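Local coordinates for putative peptide ABC-transport system periplasmic peptide-binding protein (Campylobacter jejuni, PDB 4OEV), which binds nickel(II) outside the cytoplasmic membrane, held here with oxalate, as the extracytoplasmic binding protein of an ABC-type importer, at residues S98-V110 and T121-I135. Numbering follows the deposited sequence.
Sequences SSIYVNFEDIKSV and TLFKPYPAFLDALSI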
loop_
_atom_site.group_PDB
_atom_site.type_symbol
_atom_site.label_atom_id
_atom_site.label_comp_id
_atom_site.label_asym_id
_atom_site.label_seq_id
_atom_site.Cartn_x
_atom_site.Cartn_y
_atom_site.Cartn_z
ATOM N N SER A 98 -14.818 -8.557 -0.048
ATOM C CA SER A 98 -13.441 -8.571 -0.537
ATOM C C SER A 98 -12.768 -7.226 -0.389
ATOM O O SER A 98 -13.400 -6.203 -0.615
ATOM C CB SER A 98 -13.409 -9.004 -1.999
ATOM O OG SER A 98 -12.076 -8.918 -2.477
ATOM N N SER A 99 -11.487 -7.223 -0.004
ATOM C CA SER A 99 -10.725 -5.979 0.163
ATOM C C SER A 99 -10.490 -5.319 -1.218
ATOM O O SER A 99 -10.204 -4.126 -1.324
ATOM C CB SER A 99 -9.375 -6.294 0.831
ATOM O OG SER A 99 -8.698 -7.206 -0.050
ATOM N N ILE A 100 -10.633 -6.114 -2.272
ATOM C CA ILE A 100 -10.372 -5.637 -3.631
ATOM C C ILE A 100 -11.677 -5.614 -4.441
ATOM O O ILE A 100 -11.656 -5.498 -5.658
ATOM C CB ILE A 100 -9.299 -6.514 -4.354
ATOM C CG1 ILE A 100 -9.736 -7.971 -4.386
ATOM C CG2 ILE A 100 -7.951 -6.401 -3.638
ATOM C CD1 ILE A 100 -8.658 -8.919 -4.874
ATOM N N TYR A 101 -12.809 -5.612 -3.728
ATOM C CA TYR A 101 -14.126 -5.519 -4.369
ATOM C C TYR A 101 -14.184 -4.433 -5.482
ATOM O O TYR A 101 -14.673 -4.661 -6.581
ATOM C CB TYR A 101 -15.194 -5.274 -3.294
ATOM C CG TYR A 101 -16.568 -4.996 -3.891
ATOM C CD1 TYR A 101 -17.109 -3.706 -3.918
ATOM C CD2 TYR A 101 -17.312 -6.027 -4.460
ATOM C CE1 TYR A 101 -18.385 -3.481 -4.509
ATOM C CE2 TYR A 101 -18.549 -5.801 -5.034
ATOM C CZ TYR A 101 -19.085 -4.535 -5.039
ATOM O OH TYR A 101 -20.299 -4.346 -5.633
ATOM N N VAL A 102 -13.631 -3.257 -5.193
ATOM C CA VAL A 102 -13.739 -2.110 -6.100
ATOM C C VAL A 102 -12.893 -2.306 -7.364
ATOM O O VAL A 102 -13.044 -1.558 -8.336
ATOM C CB VAL A 102 -13.337 -0.768 -5.371
ATOM C CG1 VAL A 102 -14.329 -0.463 -4.260
ATOM C CG2 VAL A 102 -11.895 -0.882 -4.831
ATOM N N ASN A 103 -12.004 -3.316 -7.370
ATOM C CA ASN A 103 -11.192 -3.598 -8.534
ATOM C C ASN A 103 -11.959 -4.525 -9.486
ATOM O O ASN A 103 -11.517 -4.726 -10.643
ATOM C CB ASN A 103 -9.838 -4.250 -8.191
ATOM C CG ASN A 103 -8.936 -3.316 -7.382
ATOM O OD1 ASN A 103 -9.366 -2.270 -6.947
ATOM N ND2 ASN A 103 -7.679 -3.689 -7.233
ATOM N N PHE A 104 -13.019 -5.151 -8.972
ATOM C CA PHE A 104 -13.796 -6.127 -9.790
ATOM C C PHE A 104 -15.289 -5.891 -9.910
ATOM O O PHE A 104 -15.964 -6.659 -10.613
ATOM C CB PHE A 104 -13.561 -7.534 -9.236
ATOM C CG PHE A 104 -12.134 -7.954 -9.327
ATOM C CD1 PHE A 104 -11.216 -7.549 -8.355
ATOM C CD2 PHE A 104 -11.674 -8.685 -10.407
ATOM C CE1 PHE A 104 -9.875 -7.892 -8.459
ATOM C CE2 PHE A 104 -10.323 -9.058 -10.503
ATOM C CZ PHE A 104 -9.425 -8.655 -9.534
ATOM N N GLU A 105 -15.813 -4.834 -9.272
ATOM C CA GLU A 105 -17.256 -4.545 -9.291
ATOM C C GLU A 105 -17.757 -4.240 -10.683
ATOM O O GLU A 105 -18.953 -4.349 -10.981
ATOM C CB GLU A 105 -17.604 -3.352 -8.376
ATOM C CG GLU A 105 -16.882 -2.051 -8.802
ATOM C CD GLU A 105 -17.207 -0.870 -7.894
ATOM O OE1 GLU A 105 -18.232 -0.995 -7.182
ATOM O OE2 GLU A 105 -16.403 0.120 -7.824
ATOM N N ASP A 106 -16.838 -3.836 -11.540
ATOM C CA ASP A 106 -17.189 -3.395 -12.863
ATOM C C ASP A 106 -17.281 -4.534 -13.905
ATOM O O ASP A 106 -17.512 -4.292 -15.095
ATOM C CB ASP A 106 -16.171 -2.377 -13.302
ATOM C CG ASP A 106 -16.499 -1.786 -14.637
ATOM O OD1 ASP A 106 -17.686 -1.455 -14.862
ATOM O OD2 ASP A 106 -15.590 -1.777 -15.492
ATOM N N ILE A 107 -17.152 -5.769 -13.445
ATOM C CA ILE A 107 -17.258 -6.930 -14.329
ATOM C C ILE A 107 -18.709 -7.330 -14.481
ATOM O O ILE A 107 -19.386 -7.614 -13.485
ATOM C CB ILE A 107 -16.470 -8.092 -13.774
ATOM C CG1 ILE A 107 -15.006 -7.714 -13.797
ATOM C CG2 ILE A 107 -16.735 -9.402 -14.623
ATOM C CD1 ILE A 107 -14.225 -8.513 -12.905
ATOM N N LYS A 108 -19.201 -7.327 -15.717
ATOM C CA LYS A 108 -20.570 -7.706 -15.960
ATOM C C LYS A 108 -20.747 -9.219 -16.097
ATOM O O LYS A 108 -21.658 -9.789 -15.499
ATOM C CB LYS A 108 -21.086 -7.018 -17.206
ATOM C CG LYS A 108 -22.545 -7.386 -17.542
ATOM C CD LYS A 108 -22.988 -6.555 -18.683
ATOM C CE LYS A 108 -24.434 -6.885 -19.032
ATOM N NZ LYS A 108 -24.944 -5.934 -20.048
ATOM N N SER A 109 -19.865 -9.860 -16.872
ATOM C CA SER A 109 -19.928 -11.293 -17.115
ATOM C C SER A 109 -18.545 -11.869 -17.404
ATOM O O SER A 109 -17.683 -11.179 -17.987
ATOM C CB SER A 109 -20.837 -11.605 -18.310
ATOM O OG SER A 109 -20.288 -10.998 -19.473
ATOM N N VAL A 110 -18.360 -13.121 -16.994
ATOM C CA VAL A 110 -17.159 -13.914 -17.297
ATOM C C VAL A 110 -17.581 -15.188 -18.044
ATOM O O VAL A 110 -18.274 -16.030 -17.474
ATOM C CB VAL A 110 -16.398 -14.338 -16.050
ATOM C CG1 VAL A 110 -15.152 -15.114 -16.426
ATOM C CG2 VAL A 110 -16.060 -13.088 -15.157
ATOM N N THR A 121 -16.558 -9.467 -19.846
ATOM C CA THR A 121 -17.218 -8.270 -20.316
ATOM C C THR A 121 -17.512 -7.322 -19.136
ATOM O O THR A 121 -17.956 -7.723 -18.050
ATOM C CB THR A 121 -18.541 -8.591 -21.088
ATOM O OG1 THR A 121 -18.227 -9.316 -22.283
ATOM C CG2 THR A 121 -19.254 -7.313 -21.462
ATOM N N LEU A 122 -17.253 -6.056 -19.385
ATOM C CA LEU A 122 -17.359 -5.039 -18.332
ATOM C C LEU A 122 -18.547 -4.126 -18.580
ATOM O O LEU A 122 -18.961 -3.944 -19.716
ATOM C CB LEU A 122 -16.101 -4.210 -18.269
ATOM C CG LEU A 122 -14.722 -4.820 -18.036
ATOM C CD1 LEU A 122 -13.725 -3.660 -18.039
ATOM C CD2 LEU A 122 -14.741 -5.563 -16.716
ATOM N N PHE A 123 -19.060 -3.494 -17.527
ATOM C CA PHE A 123 -20.143 -2.515 -17.705
ATOM C C PHE A 123 -19.631 -1.234 -18.388
ATOM O O PHE A 123 -20.301 -0.640 -19.238
ATOM C CB PHE A 123 -20.763 -2.141 -16.359
ATOM C CG PHE A 123 -21.507 -3.247 -15.683
ATOM C CD1 PHE A 123 -22.747 -3.648 -16.140
ATOM C CD2 PHE A 123 -20.979 -3.857 -14.555
ATOM C CE1 PHE A 123 -23.436 -4.648 -15.500
ATOM C CE2 PHE A 123 -21.663 -4.872 -13.918
ATOM C CZ PHE A 123 -22.892 -5.262 -14.392
ATOM N N LYS A 124 -18.466 -0.776 -17.940
ATOM C CA LYS A 124 -17.843 0.432 -18.456
ATOM C C LYS A 124 -16.330 0.183 -18.476
ATOM O O LYS A 124 -15.851 -0.748 -17.832
ATOM C CB LYS A 124 -18.244 1.646 -17.601
ATOM C CG LYS A 124 -18.178 1.416 -16.129
ATOM C CD LYS A 124 -18.931 2.485 -15.359
ATOM C CE LYS A 124 -19.891 1.846 -14.363
ATOM N NZ LYS A 124 -20.063 2.679 -13.112
ATOM N N PRO A 125 -15.565 1.004 -19.214
ATOM C CA PRO A 125 -14.126 0.684 -19.289
ATOM C C PRO A 125 -13.463 0.758 -17.913
ATOM O O PRO A 125 -13.892 1.566 -17.088
ATOM C CB PRO A 125 -13.565 1.773 -20.225
ATOM C CG PRO A 125 -14.790 2.360 -20.939
ATOM C CD PRO A 125 -15.914 2.226 -19.967
ATOM N N TYR A 126 -12.429 -0.060 -17.686
ATOM C CA TYR A 126 -11.643 -0.020 -16.458
ATOM C C TYR A 126 -10.245 -0.418 -16.852
ATOM O O TYR A 126 -9.874 -1.584 -16.726
ATOM C CB TYR A 126 -12.217 -0.962 -15.380
ATOM C CG TYR A 126 -11.519 -0.861 -14.045
ATOM C CD1 TYR A 126 -11.454 0.361 -13.340
ATOM C CD2 TYR A 126 -10.917 -1.977 -13.481
ATOM C CE1 TYR A 126 -10.777 0.440 -12.139
ATOM C CE2 TYR A 126 -10.276 -1.914 -12.303
ATOM C CZ TYR A 126 -10.206 -0.701 -11.607
ATOM O OH TYR A 126 -9.532 -0.657 -10.414
ATOM N N PRO A 127 -9.483 0.538 -17.404
ATOM C CA PRO A 127 -8.145 0.250 -17.934
ATOM C C PRO A 127 -7.241 -0.387 -16.876
ATOM O O PRO A 127 -6.366 -1.185 -17.227
ATOM C CB PRO A 127 -7.598 1.633 -18.302
ATOM C CG PRO A 127 -8.751 2.558 -18.305
ATOM C CD PRO A 127 -9.819 1.972 -17.476
ATOM N N ALA A 128 -7.492 -0.098 -15.603
ATOM C CA ALA A 128 -6.672 -0.663 -14.534
ATOM C C ALA A 128 -6.846 -2.182 -14.403
ATOM O O ALA A 128 -6.165 -2.822 -13.605
ATOM C CB ALA A 128 -6.984 0.010 -13.215
ATOM N N PHE A 129 -7.742 -2.773 -15.202
ATOM C CA PHE A 129 -8.107 -4.166 -15.010
ATOM C C PHE A 129 -6.927 -5.157 -15.121
ATOM O O PHE A 129 -6.883 -6.148 -14.393
ATOM C CB PHE A 129 -9.184 -4.583 -16.069
ATOM C CG PHE A 129 -9.866 -5.878 -15.771
ATOM C CD1 PHE A 129 -10.217 -6.211 -14.471
ATOM C CD2 PHE A 129 -10.257 -6.753 -16.834
ATOM C CE1 PHE A 129 -10.859 -7.403 -14.181
ATOM C CE2 PHE A 129 -10.909 -7.936 -16.557
ATOM C CZ PHE A 129 -11.228 -8.279 -15.245
ATOM N N LEU A 130 -6.032 -4.940 -16.082
ATOM C CA LEU A 130 -4.907 -5.859 -16.268
ATOM C C LEU A 130 -3.982 -5.790 -15.050
ATOM O O LEU A 130 -3.483 -6.820 -14.599
ATOM C CB LEU A 130 -4.142 -5.522 -17.539
ATOM C CG LEU A 130 -4.901 -5.961 -18.798
ATOM C CD1 LEU A 130 -4.196 -5.431 -20.039
ATOM C CD2 LEU A 130 -5.014 -7.479 -18.842
ATOM N N ASP A 131 -3.775 -4.584 -14.514
ATOM C CA ASP A 131 -2.989 -4.458 -13.279
ATOM C C ASP A 131 -3.719 -5.203 -12.187
ATOM O O ASP A 131 -3.094 -5.893 -11.395
ATOM C CB ASP A 131 -2.780 -2.983 -12.845
ATOM C CG ASP A 131 -1.624 -2.333 -13.559
ATOM O OD1 ASP A 131 -1.146 -2.932 -14.575
ATOM O OD2 ASP A 131 -1.149 -1.281 -13.066
ATOM N N ALA A 132 -5.046 -5.066 -12.165
ATOM C CA ALA A 132 -5.878 -5.688 -11.129
ATOM C C ALA A 132 -5.802 -7.202 -11.182
ATOM O O ALA A 132 -5.928 -7.876 -10.150
ATOM C CB ALA A 132 -7.333 -5.231 -11.265
ATOM N N LEU A 133 -5.630 -7.732 -12.394
ATOM C CA LEU A 133 -5.560 -9.173 -12.595
ATOM C C LEU A 133 -4.185 -9.750 -12.228
ATOM O O LEU A 133 -3.898 -10.931 -12.512
ATOM C CB LEU A 133 -5.931 -9.514 -14.058
ATOM C CG LEU A 133 -7.405 -9.331 -14.420
ATOM C CD1 LEU A 133 -7.654 -9.350 -15.901
ATOM C CD2 LEU A 133 -8.202 -10.407 -13.739
ATOM N N SER A 134 -3.337 -8.940 -11.569
ATOM C CA SER A 134 -2.077 -9.491 -11.085
ATOM C C SER A 134 -2.356 -10.121 -9.717
ATOM O O SER A 134 -1.490 -10.774 -9.156
ATOM C CB SER A 134 -0.965 -8.427 -11.008
ATOM O OG SER A 134 -1.332 -7.340 -10.148
ATOM N N ILE A 135 -3.575 -9.939 -9.189
ATOM C CA ILE A 135 -3.954 -10.581 -7.922
ATOM C C ILE A 135 -4.000 -12.092 -8.100
ATOM O O ILE A 135 -4.297 -12.581 -9.203
ATOM C CB ILE A 135 -5.337 -10.087 -7.379
ATOM C CG1 ILE A 135 -5.486 -10.422 -5.898
ATOM C CG2 ILE A 135 -6.511 -10.636 -8.159
ATOM C CD1 ILE A 135 -4.687 -9.505 -4.941
HETATM O O HOH W 1 -6.659 -6.502 -7.586
HETATM O O HOH W 2 -18.291 -11.669 -21.239
#
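Ile107 pairs with Leu122 and Ser109 with Thr121 at the open end of an antiparallel beta hairpin, where a classic bulge gives way to an apolar cluster formed by the chain leading into and out of it. Lys108 and Ser109 both face Thr121, whose carbonyl O is gripped twice, by Lys108 N at 2.7 Å and Ser109 N at 3.1 Å; Thr121 N returns a straighter bond to Ser109 O (171°). A water bridges Ser109 OG and Thr121 OG1 on the same face.

Past the bulge, Phe123 N donates to Asp106 O, and the Asp106 side chain carries the link further: with CG anti to the backbone N (chi1 -176°), its OD1 takes Lys124 N at 3.2 Å through the syn lone pair. The Phe123 ring lies flat against the aliphatic stem of Lys108, a CH-pi contact with CB 3.7 Å from the centroid and almost over its centre. Away from this exposed corner, Ile107 sends CD1 to Phe129 CE1 (3.8 Å), while CD2 of Phe104 meets the edge of the Phe129 ring, the two side chains crossing at about a right angle. Phe104 CZ reaches Ile135 CG2 at 3.8 Å, and Ile100 and Ile135 touch tip to tip. A water links the segments, accepting from ND2 of buried Asn103 and donating to Ala132 O.

Strand 107-114 edges a four-stranded antiparallel sheet in this solute-binding protein, tied here to helices 101-104 and 129-132; strand 62-67 lies beside Thr121 and Leu122, helix 81-92 packs on Ile100, Ile107 and Ile135, and Tyr126 OH is hydrogen-bonded to Asp391 OD2.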